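Local coordinates for ABC transporter substrate-binding protein-branched chain amino acid transport (Streptococcus pneumoniae, PDB 4GNR) that binds isoleucine and probably delivers branched-chain amino acids to the ABC transporter it serves as substrate-binding protein, at residues N13-G18 with N56-A61; K131-Y136 with K162-S167; A286-H291 with E317-Q322. All blocks are in the same frame, centred on the assembly; numbering follows the deposited sequence.

Contact 1: residues N13-G18 with N56-A61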
ATOM      1  N   ASN A  13       9.269 -10.869  -2.193  1.00  5.22           N
ATOM      2  CA  ASN A  13       8.747 -10.885  -3.579  1.00  5.41           C
ATOM      3  C   ASN A  13       8.179  -9.477  -3.801  1.00  5.25           C
ATOM      4  O   ASN A  13       7.015  -9.233  -3.490  1.00  5.85           O
ATOM      5  CB  ASN A  13       7.681 -11.953  -3.718  1.00  5.62           C
ATOM      6  CG  ASN A  13       7.122 -12.065  -5.118  1.00  6.01           C
ATOM      7  OD1 ASN A  13       7.390 -11.226  -5.977  1.00  6.62           O
ATOM      8  ND2 ASN A  13       6.325 -13.112  -5.360  1.00  7.12           N
ATOM      9  N   PHE A  14       9.030  -8.560  -4.261  1.00  5.30           N
ATOM     10  CA  PHE A  14       8.644  -7.161  -4.340  1.00  4.93           C
ATOM     11  C   PHE A  14       8.799  -6.572  -5.730  1.00  5.28           C
ATOM     12  O   PHE A  14       9.680  -6.949  -6.510  1.00  5.76           O
ATOM     13  CB  PHE A  14       9.454  -6.284  -3.348  1.00  5.39           C
ATOM     14  CG  PHE A  14       9.154  -6.525  -1.886  1.00  5.43           C
ATOM     15  CD1 PHE A  14       7.849  -6.458  -1.387  1.00  5.97           C
ATOM     16  CD2 PHE A  14      10.203  -6.665  -0.967  1.00  5.51           C
ATOM     17  CE1 PHE A  14       7.607  -6.600  -0.009  1.00  6.34           C
ATOM     18  CE2 PHE A  14       9.955  -6.794   0.380  1.00  5.98           C
ATOM     19  CZ  PHE A  14       8.659  -6.765   0.866  1.00  6.18           C
ATOM     20  N   GLU A  15       7.977  -5.556  -5.976  1.00  5.66           N
ATOM     21  CA  GLU A  15       7.965  -4.750  -7.209  1.00  5.71           C
ATOM     22  C   GLU A  15       9.142  -3.749  -7.087  1.00  6.15           C
ATOM     23  O   GLU A  15       8.962  -2.589  -6.714  1.00  7.52           O
ATOM     24  CB  GLU A  15       6.656  -4.003  -7.327  1.00  6.24           C
ATOM     25  CG  GLU A  15       5.353  -4.857  -7.445  1.00  6.21           C
ATOM     26  CD  GLU A  15       4.717  -5.389  -6.160  1.00  5.85           C
ATOM     27  OE1 GLU A  15       5.423  -5.638  -5.163  1.00  6.66           O
ATOM     28  OE2 GLU A  15       3.487  -5.605  -6.193  1.00  6.57           O
ATOM     29  N   GLU A  16      10.347  -4.229  -7.369  1.00  6.28           N
ATOM     30  CA  GLU A  16      11.578  -3.444  -7.203  1.00  7.09           C
ATOM     31  C   GLU A  16      11.963  -2.661  -8.456  1.00  7.71           C
ATOM     32  O   GLU A  16      12.783  -1.752  -8.393  1.00 10.99           O
ATOM     33  CB  GLU A  16      12.721  -4.318  -6.662  1.00  7.08           C
ATOM     34  CG  GLU A  16      12.401  -4.836  -5.264  1.00  7.25           C
ATOM     35  CD  GLU A  16      13.292  -5.950  -4.755  1.00  7.12           C
ATOM     36  OE1 GLU A  16      14.194  -6.436  -5.465  1.00  9.41           O
ATOM     37  OE2 GLU A  16      13.017  -6.370  -3.580  1.00  7.41           O
ATOM     38  N   SER A  17      11.401  -3.056  -9.593  1.00  7.56           N
ATOM     39  CA  SER A  17      11.576  -2.373 -10.877  1.00  7.58           C
ATOM     40  C   SER A  17      10.208  -2.405 -11.564  1.00  7.44           C
ATOM     41  O   SER A  17       9.311  -3.129 -11.142  1.00  7.96           O
ATOM     42  CB  SER A  17      12.641  -3.019 -11.744  1.00  8.84           C
ATOM     43  OG  SER A  17      12.276  -4.328 -12.118  1.00  9.25           O
ATOM     44  N   GLY A  18      10.067  -1.615 -12.616  1.00  8.41           N
ATOM     45  CA  GLY A  18       8.813  -1.566 -13.350  1.00  8.88           C
ATOM     46  C   GLY A  18       7.897  -0.440 -12.870  1.00  8.16           C
ATOM     47  O   GLY A  18       8.267   0.401 -12.076  1.00  9.05           O
ATOM     48  N   ASN A  56       9.926  -8.855  -8.682  1.00  6.40           N
ATOM     49  CA  ASN A  56       8.882  -9.335  -9.582  1.00  6.58           C
ATOM     50  C   ASN A  56       8.624  -8.409 -10.783  1.00  6.50           C
ATOM     51  O   ASN A  56       7.727  -8.689 -11.591  1.00  7.05           O
ATOM     52  CB  ASN A  56       7.593  -9.659  -8.841  1.00  6.69           C
ATOM     53  CG  ASN A  56       6.995  -8.445  -8.170  1.00  6.16           C
ATOM     54  OD1 ASN A  56       6.935  -7.363  -8.762  1.00  6.82           O
ATOM     55  ND2 ASN A  56       6.518  -8.616  -6.929  1.00  6.48           N
ATOM     56  N   LYS A  57       9.385  -7.319 -10.893  1.00  6.74           N
ATOM     57  CA  LYS A  57       9.371  -6.421 -12.071  1.00  7.45           C
ATOM     58  C   LYS A  57       8.019  -5.750 -12.279  1.00  7.29           C
ATOM     59  O   LYS A  57       7.744  -5.239 -13.353  1.00  8.20           O
ATOM     60  CB  LYS A  57       9.796  -7.202 -13.343  1.00  8.53           C
ATOM     61  CG  LYS A  57      11.139  -7.903 -13.208  1.00 10.05           C
ATOM     62  CD  LYS A  57      11.462  -8.688 -14.494  1.00 13.05           C
ATOM     63  CE  LYS A  57      12.808  -9.401 -14.445  1.00 17.01           C
ATOM     64  NZ  LYS A  57      13.113 -10.077 -15.734  1.00 20.37           N
ATOM     65  N   SER A  58       7.183  -5.713 -11.230  1.00  6.98           N
ATOM     66  CA  SER A  58       5.842  -5.150 -11.307  1.00  7.37           C
ATOM     67  C   SER A  58       4.916  -5.949 -12.242  1.00  7.99           C
ATOM     68  O   SER A  58       3.880  -5.420 -12.662  1.00  9.46           O
ATOM     69  CB  SER A  58       5.833  -3.666 -11.717  1.00  7.55           C
ATOM     70  OG  SER A  58       6.603  -2.877 -10.827  1.00  7.32           O
ATOM     71  N   GLU A  59       5.248  -7.203 -12.511  1.00  7.94           N
ATOM     72  CA  GLU A  59       4.461  -8.044 -13.440  1.00  8.51           C
ATOM     73  C   GLU A  59       3.810  -9.195 -12.709  1.00  8.28           C
ATOM     74  O   GLU A  59       4.428  -9.873 -11.890  1.00  8.80           O
ATOM     75  CB  GLU A  59       5.370  -8.594 -14.543  1.00  9.27           C
ATOM     76  CG  GLU A  59       5.924  -7.483 -15.398  1.00 11.14           C
ATOM     77  CD  GLU A  59       6.954  -7.896 -16.382  1.00 15.49           C
ATOM     78  OE1 GLU A  59       7.216  -9.110 -16.501  1.00 18.53           O
ATOM     79  OE2 GLU A  59       7.495  -6.985 -17.057  1.00 18.18           O
ATOM     80  N   THR A  60       2.554  -9.461 -13.031  1.00  8.94           N
ATOM     81  CA  THR A  60       1.825 -10.524 -12.338  1.00  9.57           C
ATOM     82  C   THR A  60       2.401 -11.905 -12.602  1.00  8.82           C
ATOM     83  O   THR A  60       2.580 -12.701 -11.660  1.00  9.28           O
ATOM     84  CB  THR A  60       0.336 -10.494 -12.655  1.00 11.22           C
ATOM     85  OG1 THR A  60       0.142 -10.682 -14.055  1.00 12.90           O
ATOM     86  CG2 THR A  60      -0.268  -9.169 -12.166  1.00 13.26           C
ATOM     87  N   ALA A  61       2.713 -12.229 -13.857  1.00  9.27           N
ATOM     88  CA  ALA A  61       3.260 -13.552 -14.151  1.00  9.61           C
ATOM     89  C   ALA A  61       4.616 -13.754 -13.487  1.00  8.20           C
ATOM     90  O   ALA A  61       4.945 -14.856 -13.020  1.00  9.33           O
ATOM     91  CB  ALA A  61       3.351 -13.787 -15.647  1.00 11.22           C
TER
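Asn56 meets Phe14 first through the backbone, its N donating to Phe14 O over 2.9 Å. With CG lodged between its own N and carbonyl carbon (chi1 62°), the Asn56 amide folds back over residues 13 to 15. Asn56 ND2 donates to Asn13 OD1 at 2.9 Å, an N-H...O angle of 158°; Asn13 OD1 lies near the plane of the Asn56 amide, whereas ND2 stands above the carbonyl plane of Asn13. OD1 of Asn56 rests on Glu15, 3.2 Å from its CG, and accepts from Ser58 N in its carbonyl plane, closing an Asx turn inside the type I' turn Asn56-Glu59. The contact thus joins the C-terminal ends of neighbouring parallel strands 7-14 and 48-55, the edge of an alpha/beta lobe where binding loops gather. Glu15, centre of an inverse gamma turn, sends its carboxylate onward to Ala83 N and Thr84 OG1, both in the isoleucine pocket. Lys57 lays CA and CG against Ser17 OG, which itself bonds to Asp55; Lys57 CA also makes a C-H...O contact of 3.4 Å with Ser17 O. Ser58 OG donates to that same Ser17 O at 2.7 Å, tilted from the carbonyl plane, and also bonds to Leu20 N.

Contact 2: residues K131-Y136 with K162-S167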
ATOM      1  N   LYS A 131     -15.234   4.454   0.876  1.00  7.85           N
ATOM      2  CA  LYS A 131     -16.171   5.032   1.856  1.00  8.35           C
ATOM      3  C   LYS A 131     -15.555   6.251   2.529  1.00  7.66           C
ATOM      4  O   LYS A 131     -16.205   7.275   2.696  1.00  8.79           O
ATOM      5  CB  LYS A 131     -16.557   3.991   2.918  1.00  9.58           C
ATOM      6  CG  LYS A 131     -17.423   2.864   2.438  1.00 11.69           C
ATOM      7  CD  LYS A 131     -17.540   1.768   3.477  1.00 14.37           C
ATOM      8  CE  LYS A 131     -18.364   0.609   3.024  1.00 18.10           C
ATOM      9  NZ  LYS A 131     -18.227  -0.432   4.056  1.00 21.69           N
ATOM     10  N   ILE A 132     -14.290   6.114   2.931  1.00  7.59           N
ATOM     11  CA  ILE A 132     -13.584   7.233   3.558  1.00  7.46           C
ATOM     12  C   ILE A 132     -13.487   8.410   2.580  1.00  7.22           C
ATOM     13  O   ILE A 132     -13.709   9.561   2.957  1.00  8.44           O
ATOM     14  CB  ILE A 132     -12.214   6.791   4.036  1.00  7.94           C
ATOM     15  CG1 ILE A 132     -12.370   5.928   5.306  1.00  8.40           C
ATOM     16  CG2 ILE A 132     -11.318   8.004   4.290  1.00  9.99           C
ATOM     17  CD1 ILE A 132     -11.041   5.277   5.709  1.00  9.83           C
ATOM     18  N   ILE A 133     -13.116   8.129   1.328  1.00  7.14           N
ATOM     19  CA  ILE A 133     -13.007   9.201   0.347  1.00  7.27           C
ATOM     20  C   ILE A 133     -14.367   9.903   0.186  1.00  7.72           C
ATOM     21  O   ILE A 133     -14.447  11.132   0.166  1.00  8.66           O
ATOM     22  CB  ILE A 133     -12.427   8.681  -0.980  1.00  7.92           C
ATOM     23  CG1 ILE A 133     -10.951   8.281  -0.788  1.00  7.74           C
ATOM     24  CG2 ILE A 133     -12.550   9.740  -2.075  1.00  8.94           C
ATOM     25  CD1 ILE A 133     -10.367   7.448  -1.932  1.00 10.03           C
ATOM     26  N   SER A 134     -15.432   9.136   0.027  1.00  7.88           N
ATOM     27  CA  SER A 134     -16.779   9.734  -0.082  1.00  8.66           C
ATOM     28  C   SER A 134     -17.112  10.611   1.136  1.00  8.82           C
ATOM     29  O   SER A 134     -17.545  11.763   1.000  1.00  9.84           O
ATOM     30  CB  SER A 134     -17.846   8.663  -0.233  1.00  9.69           C
ATOM     31  OG  SER A 134     -19.136   9.239  -0.382  1.00 11.97           O
ATOM     32  N   ASN A 135     -16.898  10.081   2.337  1.00  8.91           N
ATOM     33  CA  ASN A 135     -17.198  10.864   3.541  1.00  9.51           C
ATOM     34  C   ASN A 135     -16.368  12.146   3.614  1.00  9.43           C
ATOM     35  O   ASN A 135     -16.868  13.208   3.970  1.00 10.53           O
ATOM     36  CB  ASN A 135     -16.913  10.039   4.813  1.00 10.85           C
ATOM     37  CG  ASN A 135     -17.830   8.841   5.003  1.00 13.03           C
ATOM     38  OD1 ASN A 135     -18.883   8.725   4.372  1.00 16.54           O
ATOM     39  ND2 ASN A 135     -17.432   7.950   5.916  1.00 17.02           N
ATOM     40  N   TYR A 136     -15.087  12.029   3.288  1.00  9.05           N
ATOM     41  CA  TYR A 136     -14.169  13.166   3.406  1.00  8.84           C
ATOM     42  C   TYR A 136     -14.505  14.259   2.390  1.00  9.32           C
ATOM     43  O   TYR A 136     -14.584  15.459   2.711  1.00 10.41           O
ATOM     44  CB  TYR A 136     -12.714  12.697   3.256  1.00  9.30           C
ATOM     45  CG  TYR A 136     -11.729  13.753   3.648  1.00  9.34           C
ATOM     46  CD1 TYR A 136     -11.229  14.669   2.722  1.00 10.07           C
ATOM     47  CD2 TYR A 136     -11.333  13.885   4.968  1.00  9.55           C
ATOM     48  CE1 TYR A 136     -10.331  15.662   3.106  1.00 10.30           C
ATOM     49  CE2 TYR A 136     -10.434  14.877   5.368  1.00 10.61           C
ATOM     50  CZ  TYR A 136      -9.945  15.773   4.428  1.00 10.69           C
ATOM     51  OH  TYR A 136      -9.068  16.780   4.773  1.00 12.89           O
ATOM     52  N   LYS A 162     -15.910   1.814  -7.252  1.00  9.69           N
ATOM     53  CA  LYS A 162     -17.209   1.164  -6.972  1.00 10.47           C
ATOM     54  C   LYS A 162     -17.737   1.582  -5.598  1.00 10.18           C
ATOM     55  O   LYS A 162     -18.905   1.958  -5.437  1.00 10.89           O
ATOM     56  CB  LYS A 162     -17.091  -0.359  -7.082  1.00 11.89           C
ATOM     57  CG  LYS A 162     -18.350  -1.135  -6.716  1.00 14.22           C
ATOM     58  CD  LYS A 162     -18.116  -2.646  -6.803  1.00 17.55           C
ATOM     59  CE  LYS A 162     -19.340  -3.455  -6.404  1.00 22.18           C
ATOM     60  NZ  LYS A 162     -19.385  -3.706  -4.943  1.00 26.67           N
ATOM     61  N   SER A 163     -16.864   1.507  -4.600  1.00  9.64           N
ATOM     62  CA  SER A 163     -17.254   1.882  -3.250  1.00  9.77           C
ATOM     63  C   SER A 163     -17.604   3.373  -3.141  1.00  9.23           C
ATOM     64  O   SER A 163     -18.576   3.758  -2.471  1.00 10.09           O
ATOM     65  CB  SER A 163     -16.148   1.489  -2.291  1.00 10.33           C
ATOM     66  OG  SER A 163     -16.471   1.972  -1.008  1.00 11.48           O
ATOM     67  N   PHE A 164     -16.797   4.206  -3.787  1.00  9.00           N
ATOM     68  CA  PHE A 164     -17.068   5.627  -3.797  1.00  9.04           C
ATOM     69  C   PHE A 164     -18.465   5.916  -4.373  1.00  9.57           C
ATOM     70  O   PHE A 164     -19.267   6.656  -3.790  1.00 10.36           O
ATOM     71  CB  PHE A 164     -16.016   6.391  -4.604  1.00  8.97           C
ATOM     72  CG  PHE A 164     -16.299   7.863  -4.665  1.00  8.61           C
ATOM     73  CD1 PHE A 164     -15.893   8.707  -3.641  1.00  9.25           C
ATOM     74  CD2 PHE A 164     -17.032   8.406  -5.707  1.00  9.57           C
ATOM     75  CE1 PHE A 164     -16.201  10.044  -3.656  1.00  9.91           C
ATOM     76  CE2 PHE A 164     -17.344   9.766  -5.712  1.00 10.49           C
ATOM     77  CZ  PHE A 164     -16.917  10.578  -4.681  1.00  9.78           C
ATOM     78  N   ARG A 165     -18.759   5.332  -5.533  1.00 10.19           N
ATOM     79  CA  ARG A 165     -20.073   5.565  -6.178  1.00 11.18           C
ATOM     80  C   ARG A 165     -21.235   5.121  -5.292  1.00 12.03           C
ATOM     81  O   ARG A 165     -22.291   5.752  -5.240  1.00 13.25           O
ATOM     82  CB  ARG A 165     -20.208   4.881  -7.543  1.00 11.61           C
ATOM     83  CG  ARG A 165     -19.292   5.384  -8.617  1.00 12.28           C
ATOM     84  CD  ARG A 165     -19.673   4.770  -9.998  1.00 13.41           C
ATOM     85  NE  ARG A 165     -18.664   5.031 -11.016  1.00 14.16           N
ATOM     86  CZ  ARG A 165     -17.648   4.208 -11.257  1.00 14.75           C
ATOM     87  NH1 ARG A 165     -17.569   3.054 -10.610  1.00 15.04           N
ATOM     88  NH2 ARG A 165     -16.722   4.520 -12.149  1.00 15.90           N
ATOM     89  N   GLU A 166     -21.036   4.015  -4.586  0.50 11.63           N
ATOM     90  CA  GLU A 166     -22.079   3.486  -3.685  0.50 12.75           C
ATOM     91  C   GLU A 166     -22.400   4.435  -2.536  0.50 11.63           C
ATOM     92  O   GLU A 166     -23.559   4.639  -2.166  0.50 11.80           O
ATOM     93  CB  GLU A 166     -21.638   2.144  -3.076  0.50 13.68           C
ATOM     94  CG  GLU A 166     -21.507   1.010  -4.073  0.50 16.93           C
ATOM     95  CD  GLU A 166     -20.934  -0.270  -3.478  0.50 19.45           C
ATOM     96  OE1 GLU A 166     -20.313  -0.235  -2.388  0.50 22.16           O
ATOM     97  OE2 GLU A 166     -21.080  -1.324  -4.135  0.50 22.40           O
ATOM     98  N   SER A 167     -21.345   5.017  -1.981  0.50 10.75           N
ATOM     99  CA  SER A 167     -21.454   5.914  -0.830  0.50 11.01           C
ATOM    100  C   SER A 167     -21.811   7.368  -1.089  0.50 10.87           C
ATOM    101  O   SER A 167     -22.568   7.980  -0.323  0.50 11.13           O
ATOM    102  CB  SER A 167     -20.099   5.920  -0.102  0.50 11.29           C
ATOM    103  OG  SER A 167     -19.714   4.615   0.281  0.50 14.25           O
TER
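Two neighbouring helices of the lobe built on the mixed sheet, 126-139 and 155-167, pack here through Ser134 and Phe164, whose CA atoms come within 5.5 Å. The axes of the short segments approach to 8.1 Å, and their N-to-C directions differ by 43°. Phe164 reaches across because its CG stands opposite the backbone N (chi1 178°), which swings the ring toward the first helix. The CD1-CE1 side of the ring does the touching: Phe164 CE1 lies 3.6 Å from Ser134 CA, and Phe164 CD1 is 3.8 Å from Ile133 CG2. The Ile133 branch approaches obliquely, its side chain running at about a right angle to that of Phe164. Helix 155-167 is the connection of the beta-alpha-beta crossover from strand 145-151 to its parallel neighbour 171-178, and helix 126-139 precedes strand 145-151 in the chain. Phe164 also touches Val146 of that strand, and Ile133 touches Ile251 of strand 248-252, so the apolar half of the contact faces the sheet. Tyr168 stacks on the Phe164 ring. Serines and Lys131 make up the rest of the interface. Ser134 packs against Ser167, whose side chain has two conformers, so that its own part in the contact is doubtful. On the more exposed side, Lys131 CG lies 3.7 Å from Ser163 OG, and the chain then runs extended away from the second helix. Ser163 OG is engaged with Ser127 O, one turn earlier on the helix of Lys131, a polar link between the two helices beside the hydrocarbon contacts.

Contact 3: residues A286-H291 with E317-Q322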
ATOM      1  N   ALA A 286       5.683  -2.798   5.638  1.00  4.59           N
ATOM      2  CA  ALA A 286       6.574  -3.935   5.368  1.00  4.74           C
ATOM      3  C   ALA A 286       7.447  -4.271   6.587  1.00  4.73           C
ATOM      4  O   ALA A 286       7.713  -5.442   6.872  1.00  5.10           O
ATOM      5  CB  ALA A 286       7.419  -3.668   4.152  1.00  5.71           C
ATOM      6  N   TYR A 287       7.901  -3.233   7.290  1.00  4.85           N
ATOM      7  CA  TYR A 287       8.678  -3.402   8.523  1.00  5.31           C
ATOM      8  C   TYR A 287       7.834  -4.213   9.524  1.00  5.09           C
ATOM      9  O   TYR A 287       8.308  -5.185  10.136  1.00  5.38           O
ATOM     10  CB  TYR A 287       9.057  -2.024   9.043  1.00  5.63           C
ATOM     11  CG  TYR A 287       9.891  -1.992  10.293  1.00  5.58           C
ATOM     12  CD1 TYR A 287       9.295  -1.961  11.540  1.00  7.10           C
ATOM     13  CD2 TYR A 287      11.282  -1.919  10.230  1.00  6.33           C
ATOM     14  CE1 TYR A 287      10.061  -1.857  12.702  1.00  8.33           C
ATOM     15  CE2 TYR A 287      12.061  -1.809  11.383  1.00  7.24           C
ATOM     16  CZ  TYR A 287      11.440  -1.773  12.611  1.00  7.89           C
ATOM     17  OH  TYR A 287      12.147  -1.629  13.775  1.00  9.80           O
ATOM     18  N   ASP A 288       6.573  -3.823   9.709  1.00  4.93           N
ATOM     19  CA  ASP A 288       5.676  -4.568  10.590  1.00  5.30           C
ATOM     20  C   ASP A 288       5.453  -6.002  10.094  1.00  4.77           C
ATOM     21  O   ASP A 288       5.399  -6.922  10.914  1.00  5.44           O
ATOM     22  CB  ASP A 288       4.339  -3.860  10.784  1.00  5.51           C
ATOM     23  CG  ASP A 288       4.382  -2.748  11.823  1.00  6.15           C
ATOM     24  OD1 ASP A 288       5.414  -2.557  12.495  1.00  7.12           O
ATOM     25  OD2 ASP A 288       3.310  -2.107  11.990  1.00  6.90           O
ATOM     26  N   SER A 289       5.296  -6.205   8.787  1.00  4.92           N
ATOM     27  CA  SER A 289       5.084  -7.555   8.263  1.00  5.06           C
ATOM     28  C   SER A 289       6.256  -8.475   8.617  1.00  4.82           C
ATOM     29  O   SER A 289       6.038  -9.644   8.969  1.00  5.32           O
ATOM     30  CB  SER A 289       4.828  -7.564   6.771  1.00  5.24           C
ATOM     31  OG  SER A 289       3.516  -7.150   6.409  1.00  6.71           O
ATOM     32  N   VAL A 290       7.487  -7.975   8.501  1.00  5.02           N
ATOM     33  CA  VAL A 290       8.640  -8.802   8.887  1.00  5.13           C
ATOM     34  C   VAL A 290       8.570  -9.166  10.371  1.00  5.40           C
ATOM     35  O   VAL A 290       8.814 -10.307  10.740  1.00  5.86           O
ATOM     36  CB  VAL A 290       9.972  -8.132   8.524  1.00  5.57           C
ATOM     37  CG1 VAL A 290      11.140  -8.849   9.195  1.00  6.66           C
ATOM     38  CG2 VAL A 290      10.139  -8.081   7.026  1.00  6.20           C
ATOM     39  N   HIS A 291       8.274  -8.189  11.238  1.00  5.77           N
ATOM     40  CA  HIS A 291       8.161  -8.500  12.666  1.00  6.03           C
ATOM     41  C   HIS A 291       7.050  -9.508  12.940  1.00  5.90           C
ATOM     42  O   HIS A 291       7.203 -10.371  13.816  1.00  6.86           O
ATOM     43  CB  HIS A 291       7.979  -7.226  13.493  1.00  6.77           C
ATOM     44  CG  HIS A 291       9.258  -6.549  13.779  1.00  7.51           C
ATOM     45  ND1 HIS A 291      10.068  -6.994  14.796  1.00 12.67           N
ATOM     46  CD2 HIS A 291       9.901  -5.520  13.196  1.00 10.29           C
ATOM     47  CE1 HIS A 291      11.156  -6.256  14.848  1.00 12.69           C
ATOM     48  NE2 HIS A 291      11.083  -5.347  13.894  1.00 10.59           N
ATOM     49  N   GLU A 317       1.719  -4.986  18.405  1.00  9.29           N
ATOM     50  CA  GLU A 317       1.859  -3.527  18.351  1.00  9.36           C
ATOM     51  C   GLU A 317       3.113  -3.236  17.549  1.00  8.63           C
ATOM     52  O   GLU A 317       4.207  -3.673  17.903  1.00 10.79           O
ATOM     53  CB  GLU A 317       1.947  -2.929  19.731  1.00 11.62           C
ATOM     54  CG  GLU A 317       0.630  -3.072  20.499  1.00 14.86           C
ATOM     55  CD  GLU A 317      -0.544  -2.239  19.944  1.00 17.72           C
ATOM     56  OE1 GLU A 317      -0.340  -1.371  19.066  1.00 18.61           O
ATOM     57  OE2 GLU A 317      -1.683  -2.416  20.439  1.00 23.47           O
ATOM     58  N   GLY A 318       2.952  -2.479  16.474  1.00  8.12           N
ATOM     59  CA  GLY A 318       4.050  -2.126  15.594  1.00  8.37           C
ATOM     60  C   GLY A 318       4.079  -0.655  15.247  1.00  7.32           C
ATOM     61  O   GLY A 318       3.447   0.193  15.887  1.00  8.34           O
ATOM     62  N   VAL A 319       4.823  -0.375  14.196  0.50  7.38           N
ATOM     63  CA  VAL A 319       5.009   0.967  13.677  0.50  7.58           C
ATOM     64  C   VAL A 319       3.714   1.582  13.177  0.50  7.26           C
ATOM     65  O   VAL A 319       3.453   2.782  13.376  0.50  7.77           O
ATOM     66  CB  VAL A 319       6.037   0.923  12.515  0.50  8.41           C
ATOM     67  CG1 VAL A 319       6.123   2.260  11.797  0.50  9.12           C
ATOM     68  CG2 VAL A 319       7.400   0.478  13.041  0.50  9.61           C
ATOM     69  N   THR A 320       2.873   0.729  12.600  1.00  6.62           N
ATOM     70  CA  THR A 320       1.575   1.125  12.022  1.00  6.84           C
ATOM     71  C   THR A 320       0.434   0.767  12.982  1.00  7.21           C
ATOM     72  O   THR A 320      -0.681   0.424  12.571  1.00  8.79           O
ATOM     73  CB  THR A 320       1.343   0.515  10.621  1.00  6.97           C
ATOM     74  OG1 THR A 320       1.235  -0.904  10.686  1.00  7.11           O
ATOM     75  CG2 THR A 320       2.448   0.921   9.653  1.00  7.94           C
ATOM     76  N   GLY A 321       0.695   0.863  14.276  1.00  8.29           N
ATOM     77  CA  GLY A 321      -0.313   0.556  15.269  1.00  8.65           C
ATOM     78  C   GLY A 321      -0.486  -0.930  15.450  1.00  7.97           C
ATOM     79  O   GLY A 321       0.434  -1.730  15.253  1.00  8.51           O
ATOM     80  N   GLN A 322      -1.696  -1.315  15.806  1.00  8.44           N
ATOM     81  CA  GLN A 322      -1.938  -2.702  16.069  1.00  8.97           C
ATOM     82  C   GLN A 322      -2.164  -3.517  14.784  1.00  7.94           C
ATOM     83  O   GLN A 322      -2.609  -2.992  13.751  1.00  8.85           O
ATOM     84  CB  GLN A 322      -3.214  -2.857  16.942  1.00 10.34           C
ATOM     85  CG  GLN A 322      -3.412  -4.226  17.569  1.00 14.63           C
ATOM     86  CD  GLN A 322      -4.727  -4.360  18.333  1.00 19.19           C
ATOM     87  OE1 GLN A 322      -5.797  -4.017  17.823  1.00 24.91           O
ATOM     88  NE2 GLN A 322      -4.665  -4.953  19.518  1.00 22.94           N
TER
HETATM   89  O   HOH W   1       0.947  -3.350  13.052  1.00  7.36           O
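Asp288 reaches from helix 281-297 into the turn Gly318-Gly321, its CB directed at that turn. Beyond CB, Asp288 CG lies opposite the carbonyl carbon (chi1 -81°), 3.4 Å from Val319 N, and the carboxylate spreads its two oxygens over successive residues. Asp288 OD1 accepts from Val319 N at 2.8 Å on its syn lone pair, and also lies 3.4 Å from Gly318 CA, an approach made possible by the absence of a side chain there. Asp288 OD2 takes two donors from the same face of the carboxylate plane: Thr320 N at 2.9 Å on the syn side, and Thr320 OG1 at 2.7 Å on the anti side. A water donates to both OD2 and Gly321 O, adding a bridge to the far end of the turn. Three direct bonds and the water therefore fix the rotation of a buried carboxylate, which would be expected to stabilise its negative charge; Lys333, bonded to Thr320 OG1, is a nearby positive group. One residue earlier, Tyr287 CD1 meets CG2 of Val319, in the conformer given of two, at 3.4 Å and obliquely to the ring. The turn is a type I beta turn linking strands 316-318 and 321-323 of a small antiparallel hairpin. Helix 281-297 lies between this hairpin and helix 21-40, where Tyr287 OH bonds to Glu37 and its ring packs on Ala34.

The three contacts follow one another along the chain without interleaving. Contacts 1 and 3 have centres 23 Å apart, with nearest atoms about 5 Å apart, and helix 21-40 is common to their surroundings: it packs against Phe14 of contact 1 and Tyr287 of contact 3. Contact 2 lies across the chain's centre from contact 1, 30 Å away between centres, in the lobe of the mixed sheet. The isoleucine is nearest contact 1, about 7 Å from the Glu15 side chain, compared with about 11 Å from Ile133 in contact 2 and about 12 Å from Thr320 in contact 3. Contact 1 bonds directly to the pocket residues Ala83 and Thr84; the other two pack structural elements farther from the ligand.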